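PDB 6EK4: PaxB from Photorhabdus luminescens, which probably acts as the B component of a two-component alpha-helical pore-forming toxin of the YaxAB type. Local coordinates for residues Gln170-Lys174 with Ile264-Cys268; Glu186-Ile191 with Ile223-Ile227; Lys183-Ser187 with Gln229-Ala234. All coordinates share one frame; numbering follows the deposited sequence.

In the fold
All three contacts are made by helix 149-193, and they lie on the same side of the chain's centre. Contact 1 pairs this helix with helix 247-321 partway along the elongated molecule. Contacts 2 and 3, whose centres are only about 7 Å apart, pair its C-terminal part with the shorter helix 217-237 and share E186 and S187. The centre of contact 1 is about 27 Å from that of contact 2 and about 21 Å from that of contact 3. Because helix 217-237 comes between the two long helices in sequence, contacts 2 and 3 are nested within the loop that contact 1 closes: the long pair forms a shaft, and the third helix thickens its end.

Contact 1 of 3, residues Gln170-Lys174 with Ile264-Cys268; sequences QEKNK and INKDC
Q170 and K174, one turn apart on the first helix, both pack on I264 of the second, and their outer atoms then diverge to opposite edges of the pair. The close-packed part is centred on the buried I264 and C268. The CG2 branch of I264, anti to its backbone N, projects between the two helices, where it comes within 3.8 Å of K174 CB and 3.6 Å of the backbone O of Q170. A branched aliphatic residue suits this place because it fills the space between the backbones with carbon. One turn on, C268 turns its sulfur to Q170, SG lying 3.5 Å from CB. Cysteine is small enough to sit there and hydrophobic enough to be covered.

The loose side is the edge to which Q170 leads, where N173 is exposed and no hydrogen bond joins the segments. The Q170 chain bends at CG (chi2 -82°) and crosses I264 obliquely, with OE1 3.7 Å from I264 CG2 and NE2 3.8 Å from D267 CB. The D267 carboxylate has its own partner, Q263, one turn back on the same helix.

The K174 edge is polar and partly open to solvent, but bonded. K174 lays CB and CG on I264, its outer carbons pass on to N265, and its NZ donates to N265 OD1 at 3.0 Å, in the carbonyl plane. The same ammonium group forms a salt bridge to E171 OE1, 3.1 Å away on the syn side of the carboxylate. Two acceptors, one from each helix, thus limit where the lysine tip can go, and the negative E171 probably balances its charge. A long, flexible lysine suits this border between carbon and water. With axes 10.1 Å apart and directions 164° apart, the segments form a nearly antiparallel pair, as in the long helical shafts of alpha-helical pore-forming toxins.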
loop_
_atom_site.group_PDB
_atom_site.type_symbol
_atom_site.label_atom_id
_atom_site.label_comp_id
_atom_site.label_asym_id
_atom_site.label_seq_id
_atom_site.Cartn_x
_atom_site.Cartn_y
_atom_site.Cartn_z
ATOM N N GLN A 170 -26.168 -17.674 -9.447
ATOM C CA GLN A 170 -27.368 -16.934 -9.849
ATOM C C GLN A 170 -27.400 -16.694 -11.358
ATOM O O GLN A 170 -28.441 -16.869 -11.992
ATOM C CB GLN A 170 -27.452 -15.593 -9.110
ATOM C CG GLN A 170 -27.717 -15.707 -7.614
ATOM C CD GLN A 170 -29.186 -15.890 -7.278
ATOM O OE1 GLN A 170 -29.949 -16.472 -8.050
ATOM N NE2 GLN A 170 -29.589 -15.399 -6.110
ATOM N N GLU A 171 -26.264 -16.289 -11.925
ATOM C CA GLU A 171 -26.147 -16.066 -13.372
ATOM C C GLU A 171 -26.414 -17.339 -14.180
ATOM O O GLU A 171 -26.932 -17.271 -15.295
ATOM C CB GLU A 171 -24.755 -15.524 -13.727
ATOM C CG GLU A 171 -24.526 -14.064 -13.364
ATOM C CD GLU A 171 -24.983 -13.101 -14.447
ATOM O OE1 GLU A 171 -26.151 -13.194 -14.882
ATOM O OE2 GLU A 171 -24.174 -12.242 -14.859
ATOM N N LYS A 172 -26.055 -18.489 -13.615
ATOM C CA LYS A 172 -26.238 -19.774 -14.290
ATOM C C LYS A 172 -27.698 -20.231 -14.219
ATOM O O LYS A 172 -28.243 -20.733 -15.206
ATOM C CB LYS A 172 -25.311 -20.832 -13.686
ATOM C CG LYS A 172 -24.948 -21.958 -14.645
ATOM C CD LYS A 172 -23.651 -22.643 -14.236
ATOM C CE LYS A 172 -23.043 -23.433 -15.384
ATOM N NZ LYS A 172 -21.637 -23.827 -15.092
ATOM N N ASN A 173 -28.320 -20.055 -13.055
ATOM C CA ASN A 173 -29.748 -20.341 -12.884
ATOM C C ASN A 173 -30.629 -19.412 -13.718
ATOM O O ASN A 173 -31.700 -19.815 -14.174
ATOM C CB ASN A 173 -30.154 -20.240 -11.410
ATOM C CG ASN A 173 -29.548 -21.339 -10.556
ATOM O OD1 ASN A 173 -28.836 -22.214 -11.052
ATOM N ND2 ASN A 173 -29.830 -21.298 -9.259
ATOM N N LYS A 174 -30.180 -18.172 -13.909
ATOM C CA LYS A 174 -30.889 -17.214 -14.754
ATOM C C LYS A 174 -30.781 -17.621 -16.222
ATOM O O LYS A 174 -31.770 -17.580 -16.954
ATOM C CB LYS A 174 -30.327 -15.800 -14.576
ATOM C CG LYS A 174 -31.277 -14.694 -15.019
ATOM C CD LYS A 174 -30.564 -13.565 -15.753
ATOM C CE LYS A 174 -29.490 -12.899 -14.905
ATOM N NZ LYS A 174 -28.820 -11.789 -15.638
ATOM N N ILE A 264 -34.030 -12.737 -9.751
ATOM C CA ILE A 264 -32.603 -13.067 -9.806
ATOM C C ILE A 264 -31.770 -11.845 -10.210
ATOM O O ILE A 264 -30.680 -11.629 -9.674
ATOM C CB ILE A 264 -32.331 -14.257 -10.758
ATOM C CG1 ILE A 264 -32.886 -15.550 -10.152
ATOM C CG2 ILE A 264 -30.839 -14.422 -11.026
ATOM C CD1 ILE A 264 -33.053 -16.680 -11.146
ATOM N N ASN A 265 -32.284 -11.051 -11.148
ATOM C CA ASN A 265 -31.624 -9.801 -11.545
ATOM C C ASN A 265 -31.511 -8.817 -10.384
ATOM O O ASN A 265 -30.483 -8.158 -10.229
ATOM C CB ASN A 265 -32.357 -9.136 -12.718
ATOM C CG ASN A 265 -32.041 -9.785 -14.054
ATOM O OD1 ASN A 265 -30.886 -10.090 -14.351
ATOM N ND2 ASN A 265 -33.066 -9.986 -14.872
ATOM N N LYS A 266 -32.568 -8.723 -9.579
ATOM C CA LYS A 266 -32.555 -7.881 -8.382
ATOM C C LYS A 266 -31.554 -8.398 -7.348
ATOM O O LYS A 266 -30.818 -7.612 -6.749
ATOM C CB LYS A 266 -33.955 -7.784 -7.761
ATOM C CG LYS A 266 -34.920 -6.914 -8.552
ATOM C CD LYS A 266 -36.194 -6.606 -7.776
ATOM C CE LYS A 266 -37.096 -7.824 -7.661
ATOM N NZ LYS A 266 -38.414 -7.479 -7.060
ATOM N N ASP A 267 -31.527 -9.714 -7.147
ATOM C CA ASP A 267 -30.599 -10.336 -6.195
ATOM C C ASP A 267 -29.140 -10.198 -6.635
ATOM O O ASP A 267 -28.254 -10.018 -5.798
ATOM C CB ASP A 267 -30.944 -11.816 -5.981
ATOM C CG ASP A 267 -32.266 -12.016 -5.248
ATOM O OD1 ASP A 267 -32.780 -11.051 -4.644
ATOM O OD2 ASP A 267 -32.793 -13.149 -5.276
ATOM N N CYS A 268 -28.895 -10.283 -7.943
ATOM C CA CYS A 268 -27.546 -10.093 -8.490
ATOM C C CYS A 268 -27.065 -8.648 -8.352
ATOM O O CYS A 268 -25.879 -8.410 -8.134
ATOM C CB CYS A 268 -27.477 -10.529 -9.957
ATOM S SG CYS A 268 -27.329 -12.317 -10.186
#

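Contact 2 of 3, residues Glu186-Ile191 with Ile223-Ile227; sequences ESQDVI and IKQAI
V190 faces I223, A226 and I227 across the helix pair, and each of its side-chain carbons has a partner. CB, which sets both branches close to the opposing helix, lies 3.9 Å from I223 CG2. CG1 meets the same methyl and also approaches A226 CB, at 4.0 Å. CG2, held between the backbone N and the carbonyl carbon, takes the other direction: it is 3.8 Å from I227 CD1 and also borders A226 CB. Valine suits this place because its two short branches spread over three residues, while alanine opposite is slim enough to let them in.

One turn earlier, S187 adds a polar tie. Its OG donates to the backbone O of A226, at a modelled distance too short to take literally, and has a second, weak bond to K183 O in its own helix. The short serine side chain thus reaches a backbone carbonyl of the other helix while adding little bulk. I191 extends the apolar face, its CG1 lying 3.5 Å from I227 CD1 as the two isoleucines cross at about a right angle.

The short segments run 133° apart. Helix 247-321 closes over I191 with Y247 and L250, helix 196-199 lays L196 on both I191 and I227, and the connecting residues I204 and L215 cover I227 and I223.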
loop_
_atom_site.group_PDB
_atom_site.type_symbol
_atom_site.label_atom_id
_atom_site.label_comp_id
_atom_site.label_asym_id
_atom_site.label_seq_id
_atom_site.Cartn_x
_atom_site.Cartn_y
_atom_site.Cartn_z
ATOM N N GLU A 186 -41.289 -19.082 -28.240
ATOM C CA GLU A 186 -41.319 -19.672 -29.581
ATOM C C GLU A 186 -42.593 -20.487 -29.813
ATOM O O GLU A 186 -43.121 -20.505 -30.924
ATOM C CB GLU A 186 -40.086 -20.551 -29.822
ATOM C CG GLU A 186 -38.772 -19.786 -29.919
ATOM C CD GLU A 186 -38.506 -19.214 -31.303
ATOM O OE1 GLU A 186 -37.329 -19.201 -31.722
ATOM O OE2 GLU A 186 -39.465 -18.775 -31.973
ATOM N N SER A 187 -43.077 -21.155 -28.766
ATOM C CA SER A 187 -44.340 -21.895 -28.834
ATOM C C SER A 187 -45.515 -20.963 -29.092
ATOM O O SER A 187 -46.371 -21.253 -29.926
ATOM C CB SER A 187 -44.588 -22.676 -27.541
ATOM O OG SER A 187 -43.727 -23.791 -27.457
ATOM N N GLN A 188 -45.555 -19.849 -28.368
ATOM C CA GLN A 188 -46.601 -18.849 -28.554
ATOM C C GLN A 188 -46.570 -18.257 -29.962
ATOM O O GLN A 188 -47.618 -18.048 -30.570
ATOM C CB GLN A 188 -46.469 -17.737 -27.507
ATOM C CG GLN A 188 -46.866 -18.173 -26.105
ATOM C CD GLN A 188 -46.653 -17.089 -25.064
ATOM O OE1 GLN A 188 -45.653 -16.369 -25.091
ATOM N NE2 GLN A 188 -47.593 -16.975 -24.130
ATOM N N ASP A 189 -45.370 -18.002 -30.479
ATOM C CA ASP A 189 -45.211 -17.425 -31.817
ATOM C C ASP A 189 -45.806 -18.318 -32.907
ATOM O O ASP A 189 -46.520 -17.828 -33.779
ATOM C CB ASP A 189 -43.735 -17.128 -32.122
ATOM C CG ASP A 189 -43.197 -15.931 -31.338
ATOM O OD1 ASP A 189 -43.982 -15.266 -30.627
ATOM O OD2 ASP A 189 -41.982 -15.655 -31.439
ATOM N N VAL A 190 -45.521 -19.619 -32.854
ATOM C CA VAL A 190 -46.084 -20.563 -33.834
ATOM C C VAL A 190 -47.595 -20.761 -33.643
ATOM O O VAL A 190 -48.314 -21.016 -34.610
ATOM C CB VAL A 190 -45.354 -21.932 -33.842
ATOM C CG1 VAL A 190 -43.896 -21.753 -34.238
ATOM C CG2 VAL A 190 -45.459 -22.646 -32.499
ATOM N N ILE A 191 -48.064 -20.641 -32.402
ATOM C CA ILE A 191 -49.500 -20.667 -32.106
ATOM C C ILE A 191 -50.173 -19.415 -32.671
ATOM O O ILE A 191 -51.217 -19.502 -33.316
ATOM C CB ILE A 191 -49.764 -20.773 -30.584
ATOM C CG1 ILE A 191 -49.382 -22.169 -30.083
ATOM C CG2 ILE A 191 -51.226 -20.489 -30.254
ATOM C CD1 ILE A 191 -49.198 -22.263 -28.583
ATOM N N ILE A 223 -42.870 -26.088 -36.419
ATOM C CA ILE A 223 -43.869 -25.812 -35.379
ATOM C C ILE A 223 -44.049 -26.990 -34.423
ATOM O O ILE A 223 -44.348 -26.800 -33.245
ATOM C CB ILE A 223 -45.243 -25.409 -35.975
ATOM C CG1 ILE A 223 -45.932 -26.593 -36.672
ATOM C CG2 ILE A 223 -45.083 -24.240 -36.938
ATOM C CD1 ILE A 223 -47.292 -26.254 -37.242
ATOM N N LYS A 224 -43.863 -28.203 -34.936
ATOM C CA LYS A 224 -44.036 -29.417 -34.142
ATOM C C LYS A 224 -42.989 -29.504 -33.027
ATOM O O LYS A 224 -43.277 -30.000 -31.937
ATOM C CB LYS A 224 -43.966 -30.646 -35.053
ATOM C CG LYS A 224 -44.561 -31.915 -34.470
ATOM C CD LYS A 224 -44.952 -32.903 -35.561
ATOM C CE LYS A 224 -43.786 -33.250 -36.477
ATOM N NZ LYS A 224 -44.091 -34.408 -37.358
ATOM N N GLN A 225 -41.785 -29.007 -33.303
ATOM C CA GLN A 225 -40.707 -28.989 -32.313
ATOM C C GLN A 225 -40.907 -27.844 -31.319
ATOM O O GLN A 225 -40.617 -27.988 -30.131
ATOM C CB GLN A 225 -39.340 -28.855 -32.997
ATOM C CG GLN A 225 -38.248 -29.726 -32.396
ATOM C CD GLN A 225 -38.363 -31.179 -32.830
ATOM O OE1 GLN A 225 -39.273 -31.893 -32.409
ATOM N NE2 GLN A 225 -37.436 -31.623 -33.676
ATOM N N ALA A 226 -41.397 -26.708 -31.815
ATOM C CA ALA A 226 -41.653 -25.539 -30.974
ATOM C C ALA A 226 -42.715 -25.829 -29.915
ATOM O O ALA A 226 -42.497 -25.578 -28.731
ATOM C CB ALA A 226 -42.072 -24.352 -31.830
ATOM N N ILE A 227 -43.853 -26.368 -30.349
ATOM C CA ILE A 227 -44.960 -26.686 -29.444
ATOM C C ILE A 227 -44.508 -27.690 -28.382
ATOM O O ILE A 227 -44.682 -27.453 -27.187
ATOM C CB ILE A 227 -46.182 -27.260 -30.205
ATOM C CG1 ILE A 227 -46.765 -26.227 -31.183
ATOM C CG2 ILE A 227 -47.263 -27.726 -29.233
ATOM C CD1 ILE A 227 -47.567 -25.119 -30.535
#

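Contact 3 of 3, residues Lys183-Ser187 with Gln229-Ala234; sequences KIIES and QGVEIA
K183 and Q229 share a first torsion but differ at the second: in both, CG stands anti to the carbonyl carbon, but the lysine then bends sharply at CG (chi2 -100°) before running out straight, whereas the glutamine is extended beyond CG. Beside this pair lies a close, glycine-mediated crossing of helix 149-193 and helix 217-237, whose segments run 127° apart. G230 presents its bare backbone to the other helix, and its CA comes within 4.2 Å of I184 CA while the segment axes approach to 7.9 Å. Main chains can meet this closely because G230 puts no side chain between them and S187 opposite it is small; the hydroxyl of S187, whose main bond goes to A226 O, lies over the glycine CA.

I184, I233 and A234 form an apolar group beside this crossing. I184 extends along the glycine, its CG1 3.7 Å from G230 O, and ends with CD1 4.1 Å from I233 CG2 and beside A234 CB. Isoleucine is long enough to run from the glycine to I233 and A234, and alanine is small enough to admit its tip. L250 of helix 247-321 covers both I184 and A234, which makes this edge the inner one of a three-helix packing.

K183 accounts for the outer edge. Its CB and CG rest on I233 CD1, with the two chains crossing at about a right angle, so the first carbons of the lysine pack against the isoleucine. The rest of the chain carries the charge past the apolar layer to Q229, whose neutral amide offers an oxygen at the partly exposed edge of the pair. There K183 NZ donates to OE1 of Q229 over 3.1 Å, standing above the carbonyl plane, 56° out of it.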
loop_
_atom_site.group_PDB
_atom_site.type_symbol
_atom_site.label_atom_id
_atom_site.label_comp_id
_atom_site.label_asym_id
_atom_site.label_seq_id
_atom_site.Cartn_x
_atom_site.Cartn_y
_atom_site.Cartn_z
ATOM N N LYS A 183 -38.154 -20.734 -25.012
ATOM C CA LYS A 183 -38.793 -21.908 -25.612
ATOM C C LYS A 183 -40.312 -21.733 -25.623
ATOM O O LYS A 183 -40.979 -22.071 -26.602
ATOM C CB LYS A 183 -38.424 -23.182 -24.844
ATOM C CG LYS A 183 -36.931 -23.482 -24.778
ATOM C CD LYS A 183 -36.467 -24.521 -25.785
ATOM C CE LYS A 183 -35.025 -24.916 -25.500
ATOM N NZ LYS A 183 -34.460 -25.850 -26.514
ATOM N N ILE A 184 -40.849 -21.203 -24.525
ATOM C CA ILE A 184 -42.278 -20.911 -24.409
ATOM C C ILE A 184 -42.686 -19.769 -25.346
ATOM O O ILE A 184 -43.774 -19.792 -25.920
ATOM C CB ILE A 184 -42.666 -20.574 -22.949
ATOM C CG1 ILE A 184 -42.504 -21.819 -22.068
ATOM C CG2 ILE A 184 -44.097 -20.051 -22.865
ATOM C CD1 ILE A 184 -42.701 -21.567 -20.589
ATOM N N ILE A 185 -41.813 -18.777 -25.499
ATOM C CA ILE A 185 -42.070 -17.661 -26.413
ATOM C C ILE A 185 -42.165 -18.152 -27.861
ATOM O O ILE A 185 -43.024 -17.695 -28.614
ATOM C CB ILE A 185 -41.002 -16.550 -26.273
ATOM C CG1 ILE A 185 -41.160 -15.843 -24.922
ATOM C CG2 ILE A 185 -41.118 -15.529 -27.403
ATOM C CD1 ILE A 185 -39.953 -15.036 -24.492
ATOM N N GLU A 186 -41.289 -19.082 -28.240
ATOM C CA GLU A 186 -41.319 -19.672 -29.581
ATOM C C GLU A 186 -42.593 -20.487 -29.813
ATOM O O GLU A 186 -43.121 -20.505 -30.924
ATOM C CB GLU A 186 -40.086 -20.551 -29.822
ATOM C CG GLU A 186 -38.772 -19.786 -29.919
ATOM C CD GLU A 186 -38.506 -19.214 -31.303
ATOM O OE1 GLU A 186 -37.329 -19.201 -31.722
ATOM O OE2 GLU A 186 -39.465 -18.775 -31.973
ATOM N N SER A 187 -43.077 -21.155 -28.766
ATOM C CA SER A 187 -44.340 -21.895 -28.834
ATOM C C SER A 187 -45.515 -20.963 -29.092
ATOM O O SER A 187 -46.371 -21.253 -29.926
ATOM C CB SER A 187 -44.588 -22.676 -27.541
ATOM O OG SER A 187 -43.727 -23.791 -27.457
ATOM N N GLN A 229 -41.591 -28.519 -27.208
ATOM C CA GLN A 229 -40.591 -28.011 -26.265
ATOM C C GLN A 229 -41.194 -27.051 -25.237
ATOM O O GLN A 229 -40.944 -27.187 -24.038
ATOM C CB GLN A 229 -39.437 -27.327 -27.009
ATOM C CG GLN A 229 -38.483 -28.295 -27.696
ATOM C CD GLN A 229 -37.409 -27.592 -28.509
ATOM O OE1 GLN A 229 -37.035 -26.455 -28.219
ATOM N NE2 GLN A 229 -36.904 -28.272 -29.531
ATOM N N GLY A 230 -41.985 -26.090 -25.706
ATOM C CA GLY A 230 -42.599 -25.097 -24.824
ATOM C C GLY A 230 -43.688 -25.656 -23.927
ATOM O O GLY A 230 -43.852 -25.207 -22.791
ATOM N N VAL A 231 -44.440 -26.629 -24.435
ATOM C CA VAL A 231 -45.474 -27.297 -23.645
ATOM C C VAL A 231 -44.850 -28.111 -22.510
ATOM O O VAL A 231 -45.315 -28.046 -21.373
ATOM C CB VAL A 231 -46.363 -28.206 -24.527
ATOM C CG1 VAL A 231 -47.218 -29.143 -23.680
ATOM C CG2 VAL A 231 -47.246 -27.358 -25.434
ATOM N N GLU A 232 -43.801 -28.867 -22.824
ATOM C CA GLU A 232 -43.131 -29.721 -21.837
ATOM C C GLU A 232 -42.565 -28.904 -20.674
ATOM O O GLU A 232 -42.633 -29.331 -19.519
ATOM C CB GLU A 232 -42.007 -30.529 -22.498
ATOM C CG GLU A 232 -41.470 -31.674 -21.648
ATOM C CD GLU A 232 -40.108 -32.171 -22.110
ATOM O OE1 GLU A 232 -39.234 -31.332 -22.419
ATOM O OE2 GLU A 232 -39.905 -33.404 -22.150
ATOM N N ILE A 233 -42.008 -27.736 -20.988
ATOM C CA ILE A 233 -41.446 -26.841 -19.976
ATOM C C ILE A 233 -42.552 -26.213 -19.131
ATOM O O ILE A 233 -42.472 -26.210 -17.904
ATOM C CB ILE A 233 -40.584 -25.730 -20.620
ATOM C CG1 ILE A 233 -39.338 -26.341 -21.273
ATOM C CG2 ILE A 233 -40.172 -24.690 -19.583
ATOM C CD1 ILE A 233 -38.688 -25.452 -22.311
ATOM N N ALA A 234 -43.578 -25.685 -19.796
ATOM C CA ALA A 234 -44.698 -25.038 -19.111
ATOM C C ALA A 234 -45.421 -25.996 -18.169
ATOM O O ALA A 234 -45.771 -25.626 -17.050
ATOM C CB ALA A 234 -45.676 -24.462 -20.125
#